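Local coordinates for protein photosystem II stability/assembly factor HCF136, chloroplastic (Cyanidioschyzon merolae, PDB 5OJ3) that is probably essential for photosystem II biogenesis, being required to assemble an early intermediate that contains the D2 protein and cytochrome b559, at residues A[309-317]-A[327-335]; A[359-368]-A[379-387]. All coordinates share one frame; numbering follows the deposited sequence.

Contact 1: A[309-317]-A[327-335]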
loop_
_atom_site.group_PDB
_atom_site.type_symbol
_atom_site.label_atom_id
_atom_site.label_comp_id
_atom_site.label_asym_id
_atom_site.label_seq_id
_atom_site.Cartn_x
_atom_site.Cartn_y
_atom_site.Cartn_z
ATOM N N SER A 309 -10.692 15.392 -8.008
ATOM C CA SER A 309 -10.783 16.011 -9.321
ATOM C C SER A 309 -11.814 15.321 -10.199
ATOM O O SER A 309 -11.754 15.426 -11.423
ATOM C CB SER A 309 -9.420 16.002 -10.011
ATOM O OG SER A 309 -8.942 14.678 -10.165
ATOM N N THR A 310 -12.769 14.627 -9.602
ATOM C CA THR A 310 -13.683 13.827 -10.389
ATOM C C THR A 310 -15.133 14.140 -10.095
ATOM O O THR A 310 -15.494 14.697 -9.055
ATOM C CB THR A 310 -13.484 12.325 -10.151
ATOM O OG1 THR A 310 -13.406 12.058 -8.730
ATOM C CG2 THR A 310 -12.228 11.860 -10.853
ATOM N N SER A 311 -15.952 13.723 -11.059
ATOM C CA SER A 311 -17.360 13.522 -10.778
ATOM C C SER A 311 -17.518 12.471 -9.687
ATOM O O SER A 311 -18.126 12.707 -8.638
ATOM C CB SER A 311 -18.057 13.067 -12.045
ATOM O OG SER A 311 -17.292 12.045 -12.682
ATOM N N ARG A 312 -17.007 11.281 -9.952
ATOM C CA ARG A 312 -17.111 10.096 -9.098
ATOM C C ARG A 312 -16.124 10.143 -7.930
ATOM O O ARG A 312 -15.346 11.080 -7.783
ATOM C CB ARG A 312 -16.876 8.839 -9.931
ATOM C CG ARG A 312 -17.969 8.692 -10.975
ATOM C CD ARG A 312 -17.834 7.407 -11.724
ATOM N NE ARG A 312 -19.140 6.786 -11.812
ATOM C CZ ARG A 312 -19.759 6.207 -10.787
ATOM N NH1 ARG A 312 -19.198 6.161 -9.585
ATOM N NH2 ARG A 312 -20.959 5.698 -10.947
ATOM N N ARG A 313 -16.159 9.103 -7.093
ATOM C CA ARG A 313 -15.324 9.026 -5.901
ATOM C C ARG A 313 -14.098 8.146 -6.155
ATOM O O ARG A 313 -14.043 7.358 -7.100
ATOM C CB ARG A 313 -16.113 8.453 -4.714
ATOM C CG ARG A 313 -17.428 9.149 -4.461
ATOM C CD ARG A 313 -17.170 10.248 -3.455
ATOM N NE ARG A 313 -18.322 11.099 -3.186
ATOM C CZ ARG A 313 -19.175 10.907 -2.186
ATOM N NH1 ARG A 313 -19.014 9.881 -1.360
ATOM N NH2 ARG A 313 -20.184 11.746 -2.005
ATOM N N ILE A 314 -13.108 8.301 -5.304
ATOM C CA ILE A 314 -11.810 7.668 -5.483
ATOM C C ILE A 314 -11.821 6.316 -4.781
ATOM O O ILE A 314 -12.421 6.158 -3.711
ATOM C CB ILE A 314 -10.699 8.581 -4.951
ATOM C CG1 ILE A 314 -10.887 10.008 -5.460
ATOM C CG2 ILE A 314 -9.358 8.090 -5.421
ATOM C CD1 ILE A 314 -9.906 10.997 -4.845
ATOM N N SER A 315 -11.148 5.328 -5.375
ATOM C CA SER A 315 -11.058 4.008 -4.762
ATOM C C SER A 315 -9.669 3.686 -4.236
ATOM O O SER A 315 -9.548 3.065 -3.177
ATOM C CB SER A 315 -11.450 2.921 -5.756
ATOM O OG SER A 315 -12.486 3.384 -6.609
ATOM N N ALA A 316 -8.617 4.094 -4.933
ATOM C CA ALA A 316 -7.246 3.784 -4.562
ATOM C C ALA A 316 -6.362 4.989 -4.849
ATOM O O ALA A 316 -6.735 5.891 -5.604
ATOM C CB ALA A 316 -6.728 2.552 -5.309
ATOM N N ILE A 317 -5.200 5.015 -4.198
ATOM C CA ILE A 317 -4.286 6.138 -4.349
ATOM C C ILE A 317 -2.900 5.734 -3.856
ATOM O O ILE A 317 -2.760 4.856 -2.994
ATOM C CB ILE A 317 -4.818 7.382 -3.612
ATOM C CG1 ILE A 317 -4.021 8.630 -3.999
ATOM C CG2 ILE A 317 -4.813 7.171 -2.100
ATOM C CD1 ILE A 317 -4.769 9.935 -3.789
ATOM N N GLY A 327 5.009 12.088 -8.647
ATOM C CA GLY A 327 3.594 12.371 -8.756
ATOM C C GLY A 327 2.746 11.371 -8.000
ATOM O O GLY A 327 3.237 10.447 -7.353
ATOM N N ILE A 328 1.434 11.578 -8.096
ATOM C CA ILE A 328 0.424 10.748 -7.451
ATOM C C ILE A 328 -0.424 10.103 -8.536
ATOM O O ILE A 328 -0.714 10.731 -9.560
ATOM C CB ILE A 328 -0.473 11.572 -6.500
ATOM C CG1 ILE A 328 0.371 12.394 -5.526
ATOM C CG2 ILE A 328 -1.446 10.678 -5.757
ATOM C CD1 ILE A 328 -0.413 13.484 -4.824
ATOM N N TRP A 329 -0.821 8.855 -8.311
ATOM C CA TRP A 329 -1.834 8.198 -9.121
ATOM C C TRP A 329 -3.086 7.999 -8.279
ATOM O O TRP A 329 -3.020 7.883 -7.052
ATOM C CB TRP A 329 -1.348 6.846 -9.658
ATOM C CG TRP A 329 -1.017 5.844 -8.590
ATOM C CD1 TRP A 329 0.211 5.597 -8.050
ATOM C CD2 TRP A 329 -1.930 4.953 -7.931
ATOM N NE1 TRP A 329 0.121 4.609 -7.100
ATOM C CE2 TRP A 329 -1.182 4.198 -7.006
ATOM C CE3 TRP A 329 -3.306 4.722 -8.033
ATOM C CZ2 TRP A 329 -1.763 3.229 -6.189
ATOM C CZ3 TRP A 329 -3.881 3.761 -7.221
ATOM C CH2 TRP A 329 -3.111 3.027 -6.311
ATOM N N GLU A 330 -4.233 7.964 -8.948
ATOM C CA GLU A 330 -5.498 7.725 -8.273
ATOM C C GLU A 330 -6.343 6.793 -9.123
ATOM O O GLU A 330 -6.206 6.742 -10.349
ATOM C CB GLU A 330 -6.265 9.026 -8.001
ATOM C CG GLU A 330 -6.839 9.692 -9.237
ATOM C CD GLU A 330 -7.537 10.997 -8.912
ATOM O OE1 GLU A 330 -7.481 11.425 -7.740
ATOM O OE2 GLU A 330 -8.135 11.600 -9.827
ATOM N N THR A 331 -7.214 6.049 -8.453
ATOM C CA THR A 331 -8.159 5.167 -9.113
ATOM C C THR A 331 -9.567 5.597 -8.749
ATOM O O THR A 331 -9.904 5.706 -7.567
ATOM C CB THR A 331 -7.949 3.715 -8.685
ATOM O OG1 THR A 331 -6.823 3.161 -9.378
ATOM C CG2 THR A 331 -9.194 2.897 -8.978
ATOM N N ILE A 332 -10.374 5.839 -9.752
ATOM C CA ILE A 332 -11.734 6.303 -9.546
ATOM C C ILE A 332 -12.645 5.086 -9.647
ATOM O O ILE A 332 -12.350 4.130 -10.378
ATOM C CB ILE A 332 -12.082 7.390 -10.585
ATOM C CG1 ILE A 332 -11.016 8.500 -10.624
ATOM C CG2 ILE A 332 -13.383 8.032 -10.255
ATOM C CD1 ILE A 332 -10.592 9.058 -9.268
ATOM N N ARG A 333 -13.759 5.099 -8.916
ATOM C CA ARG A 333 -14.664 3.961 -9.005
ATOM C C ARG A 333 -15.283 3.877 -10.393
ATOM O O ARG A 333 -15.574 4.891 -11.031
ATOM C CB ARG A 333 -15.726 3.993 -7.904
ATOM C CG ARG A 333 -15.097 3.649 -6.570
ATOM C CD ARG A 333 -16.009 3.417 -5.388
ATOM N NE ARG A 333 -16.577 4.619 -4.798
ATOM C CZ ARG A 333 -16.896 4.710 -3.511
ATOM N NH1 ARG A 333 -16.667 3.685 -2.704
ATOM N NH2 ARG A 333 -17.411 5.825 -3.021
ATOM N N GLY A 334 -15.471 2.644 -10.856
ATOM C CA GLY A 334 -15.872 2.389 -12.224
ATOM C C GLY A 334 -14.755 2.478 -13.242
ATOM O O GLY A 334 -15.035 2.602 -14.438
ATOM N N GLY A 335 -13.497 2.420 -12.810
ATOM C CA GLY A 335 -12.384 2.260 -13.722
ATOM C C GLY A 335 -11.587 3.502 -14.059
ATOM O O GLY A 335 -10.699 3.426 -14.917
#

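Contact 2: A[359-368]-A[379-387]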
loop_
_atom_site.group_PDB
_atom_site.type_symbol
_atom_site.label_atom_id
_atom_site.label_comp_id
_atom_site.label_asym_id
_atom_site.label_seq_id
_atom_site.Cartn_x
_atom_site.Cartn_y
_atom_site.Cartn_z
ATOM N N SER A 359 -8.291 4.187 -19.129
ATOM C CA SER A 359 -7.772 2.906 -18.655
ATOM C C SER A 359 -8.134 1.750 -19.580
ATOM O O SER A 359 -7.396 0.760 -19.640
ATOM C CB SER A 359 -8.271 2.627 -17.239
ATOM O OG SER A 359 -9.687 2.571 -17.197
ATOM N N LYS A 360 -9.281 1.832 -20.262
ATOM C CA LYS A 360 -9.768 0.797 -21.177
ATOM C C LYS A 360 -10.164 -0.480 -20.449
ATOM O O LYS A 360 -10.219 -1.556 -21.050
ATOM C CB LYS A 360 -8.746 0.494 -22.278
ATOM C CG LYS A 360 -8.703 1.535 -23.389
ATOM C CD LYS A 360 -7.376 1.477 -24.111
ATOM C CE LYS A 360 -7.441 0.798 -25.459
ATOM N NZ LYS A 360 -6.150 0.119 -25.772
ATOM N N THR A 361 -10.451 -0.363 -19.157
ATOM C CA THR A 361 -10.827 -1.482 -18.310
ATOM C C THR A 361 -12.271 -1.923 -18.476
ATOM O O THR A 361 -12.636 -2.988 -17.961
ATOM C CB THR A 361 -10.607 -1.100 -16.857
ATOM O OG1 THR A 361 -10.889 -2.231 -16.024
ATOM C CG2 THR A 361 -11.476 0.099 -16.501
ATOM N N GLY A 362 -13.087 -1.150 -19.185
ATOM C CA GLY A 362 -14.518 -1.376 -19.237
ATOM C C GLY A 362 -15.156 -0.772 -18.003
ATOM O O GLY A 362 -14.695 0.268 -17.526
ATOM N N GLY A 363 -16.153 -1.428 -17.424
ATOM C CA GLY A 363 -16.736 -0.859 -16.225
ATOM C C GLY A 363 -16.056 -1.298 -14.955
ATOM O O GLY A 363 -16.357 -0.796 -13.867
ATOM N N TYR A 364 -15.107 -2.215 -15.091
ATOM C CA TYR A 364 -14.404 -2.790 -13.957
ATOM C C TYR A 364 -13.480 -1.762 -13.319
ATOM O O TYR A 364 -12.837 -0.966 -14.006
ATOM C CB TYR A 364 -13.620 -4.009 -14.427
ATOM C CG TYR A 364 -14.525 -5.159 -14.799
ATOM C CD1 TYR A 364 -15.132 -5.931 -13.818
ATOM C CD2 TYR A 364 -14.796 -5.457 -16.130
ATOM C CE1 TYR A 364 -15.969 -6.975 -14.150
ATOM C CE2 TYR A 364 -15.634 -6.503 -16.471
ATOM C CZ TYR A 364 -16.215 -7.258 -15.475
ATOM O OH TYR A 364 -17.051 -8.303 -15.791
ATOM N N GLY A 365 -13.432 -1.765 -11.994
ATOM C CA GLY A 365 -12.627 -0.808 -11.267
ATOM C C GLY A 365 -11.184 -1.255 -11.111
ATOM O O GLY A 365 -10.887 -2.440 -10.992
ATOM N N ILE A 366 -10.280 -0.279 -11.122
ATOM C CA ILE A 366 -8.869 -0.551 -10.882
ATOM C C ILE A 366 -8.687 -0.792 -9.391
ATOM O O ILE A 366 -9.359 -0.167 -8.562
ATOM C CB ILE A 366 -7.988 0.616 -11.366
ATOM C CG1 ILE A 366 -8.289 0.978 -12.826
ATOM C CG2 ILE A 366 -6.507 0.278 -11.200
ATOM C CD1 ILE A 366 -7.999 -0.124 -13.809
ATOM N N LEU A 367 -7.808 -1.726 -9.036
ATOM C CA LEU A 367 -7.584 -2.042 -7.633
ATOM C C LEU A 367 -6.215 -1.628 -7.120
ATOM O O LEU A 367 -6.089 -1.315 -5.935
ATOM C CB LEU A 367 -7.785 -3.544 -7.390
ATOM C CG LEU A 367 -9.163 -4.060 -7.821
ATOM C CD1 LEU A 367 -9.196 -5.577 -7.902
ATOM C CD2 LEU A 367 -10.251 -3.550 -6.886
ATOM N N ASP A 368 -5.192 -1.607 -7.974
ATOM C CA ASP A 368 -3.882 -1.093 -7.594
ATOM C C ASP A 368 -3.054 -0.859 -8.851
ATOM O O ASP A 368 -3.233 -1.544 -9.866
ATOM C CB ASP A 368 -3.146 -2.043 -6.639
ATOM C CG ASP A 368 -1.765 -1.533 -6.259
ATOM O OD1 ASP A 368 -0.857 -2.362 -6.041
ATOM O OD2 ASP A 368 -1.586 -0.299 -6.183
ATOM N N ALA A 379 -1.434 -2.655 -13.763
ATOM C CA ALA A 379 -2.627 -2.409 -12.966
ATOM C C ALA A 379 -3.398 -3.703 -12.754
ATOM O O ALA A 379 -3.453 -4.556 -13.644
ATOM C CB ALA A 379 -3.533 -1.367 -13.633
ATOM N N ALA A 380 -3.995 -3.837 -11.573
ATOM C CA ALA A 380 -4.852 -4.965 -11.231
ATOM C C ALA A 380 -6.303 -4.505 -11.258
ATOM O O ALA A 380 -6.631 -3.437 -10.727
ATOM C CB ALA A 380 -4.495 -5.533 -9.856
ATOM N N VAL A 381 -7.169 -5.314 -11.872
ATOM C CA VAL A 381 -8.531 -4.909 -12.191
ATOM C C VAL A 381 -9.515 -5.917 -11.604
ATOM O O VAL A 381 -9.187 -7.084 -11.374
ATOM C CB VAL A 381 -8.707 -4.770 -13.725
ATOM C CG1 VAL A 381 -10.145 -4.523 -14.120
ATOM C CG2 VAL A 381 -7.820 -3.655 -14.251
ATOM N N GLY A 382 -10.746 -5.447 -11.370
ATOM C CA GLY A 382 -11.742 -6.212 -10.640
ATOM C C GLY A 382 -12.190 -7.482 -11.332
ATOM O O GLY A 382 -12.649 -8.413 -10.662
ATOM N N GLY A 383 -12.073 -7.546 -12.654
ATOM C CA GLY A 383 -12.455 -8.737 -13.378
ATOM C C GLY A 383 -11.483 -9.886 -13.267
ATOM O O GLY A 383 -11.608 -10.868 -14.002
ATOM N N GLY A 384 -10.509 -9.793 -12.364
ATOM C CA GLY A 384 -9.433 -10.757 -12.330
ATOM C C GLY A 384 -8.409 -10.538 -13.415
ATOM O O GLY A 384 -7.612 -11.439 -13.696
ATOM N N SER A 385 -8.407 -9.361 -14.031
ATOM C CA SER A 385 -7.542 -9.054 -15.157
ATOM C C SER A 385 -6.317 -8.254 -14.725
ATOM O O SER A 385 -6.180 -7.826 -13.576
ATOM C CB SER A 385 -8.324 -8.274 -16.219
ATOM O OG SER A 385 -9.648 -8.761 -16.339
ATOM N N MET A 386 -5.419 -8.058 -15.688
ATOM C CA MET A 386 -4.157 -7.356 -15.491
ATOM C C MET A 386 -3.944 -6.443 -16.687
ATOM O O MET A 386 -3.933 -6.918 -17.828
ATOM C CB MET A 386 -2.987 -8.334 -15.351
ATOM C CG MET A 386 -1.736 -7.712 -14.760
ATOM S SD MET A 386 -1.840 -7.484 -12.978
ATOM C CE MET A 386 -1.295 -9.093 -12.418
ATOM N N TYR A 387 -3.768 -5.150 -16.436
ATOM C CA TYR A 387 -3.602 -4.172 -17.502
ATOM C C TYR A 387 -2.184 -3.620 -17.515
ATOM O O TYR A 387 -1.476 -3.620 -16.505
ATOM C CB TYR A 387 -4.613 -3.024 -17.400
ATOM C CG TYR A 387 -5.986 -3.376 -17.930
ATOM C CD1 TYR A 387 -6.652 -4.518 -17.509
ATOM C CD2 TYR A 387 -6.583 -2.595 -18.911
ATOM C CE1 TYR A 387 -7.900 -4.842 -18.009
ATOM C CE2 TYR A 387 -7.822 -2.915 -19.422
ATOM C CZ TYR A 387 -8.479 -4.039 -18.968
ATOM O OH TYR A 387 -9.717 -4.358 -19.477
#

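Contact 1: A[309-317]-A[327-335]
I332 sets CG1 beside its own backbone N (chi1 -51°), and the next torsion, turned the same way, brings CD1 against both T310 CG2 and I314 CG1. W329 instead places CG between its backbone N and carbonyl carbon (chi1 62°), which lays the indole along I317. These residues belong to the hairpin of the first two strands, 314-319 and 328-332, in a four-stranded antiparallel blade of the seven-bladed beta-propeller.

The pairing slips by one residue at a classic beta bulge, where S315 and A316 both face T331. T331 O receives the N-H of S315. A316 N also reaches T331 O, weakly, at 3.3 Å. T331 N donates to A316 O at 2.9 Å. Before the bulge, R333 N donates to R313 O, also at 2.9 Å.

T310 and I332 meet tip to tip, with CG2 of T310 3.6 Å from CD1 of I332. On the I317-E330 face, E330 runs out extended beyond CG and crosses I314 at about a right angle; its OE2 comes 3.2 Å from S309 OG at an angle too poor for a hydrogen bond, and both side chains touch strand 354-356. I317 CG1 packs on I328 CG2, and both residues touch strand 283-287 of the preceding blade.

R333 runs alongside R313, its NH2 against R313 CB at 3.4 Å, the guanidinium planes 33° apart; R313 NH1 is weakly bonded to R289 O. One face of W329 covers the I317 backbone, with I317 C 3.6 Å above the ring plane, and CZ3 at its edge meets A316 CB.

Contact 2: A[359-368]-A[379-387]
Backbone pairing between the first two strands of a propeller blade, 366-371 and 377-381, is joined here by the docking of the loop 359-365 on the turn from the second strand to the third, and on Y387 of the third strand. In this antiparallel pair of the seven-bladed beta-propeller, I366 faces V381 and D368 faces A380, and the extra residue L367 makes a beta bulge. L367 N donates to A380 O at 2.7 Å, and A380 N returns a bond to D368 O. One step outward, G382 N donates to G365 O at 3.0 Å, a bent bond.

After V381 the chain makes a type I turn to G384, closed by a G1 bulge in which G384 and S385 both face V381. That turn carries G383 to the ring of Y364: G383 CA sits over one face, 4.2 Å from the centroid, in a CH-pi contact. V381 splits its two methyls, CG1 lying 3.5 Å from Y364 CB and CG2 against I366 CD1.

T361 lies across V381. With OG1 anti to the backbone N (chi1 -176°), its hydroxyl turns back to Y364 O, 3.1 Å away and well above the plane of that carbonyl, which ties the loop's beginning to its last residues before the strand.

Y387 runs under the start of the loop, where W396 and R398 also touch it. The K360 carbonyl meets this ring at its edge, in the ring plane, and Y387 OH donates to K360 O at 3.3 Å, tilted 24° from the carbonyl plane.

Contacts 1 and 2 are equivalent hairpins of two consecutive blades, their centres 13 Å apart, and they touch directly. Across the blade interface, the second strand of one blade meets the first strand of the next: T331 CG2 packs on I366 O at 3.1 Å, while W329 CZ2 lies 3.5 Å from D368 OD2. D368 in turn uses OD1 to accept the backbone N-H of I412 in the following blade. Farther out the loops meet: G335 O and S359 OG probably form a hydrogen bond at 2.6 Å, and G335 CA rests 3.6 Å from T361 CG2. Each contact holds one blade together; the touches between them join the two neighbouring blades of the torus.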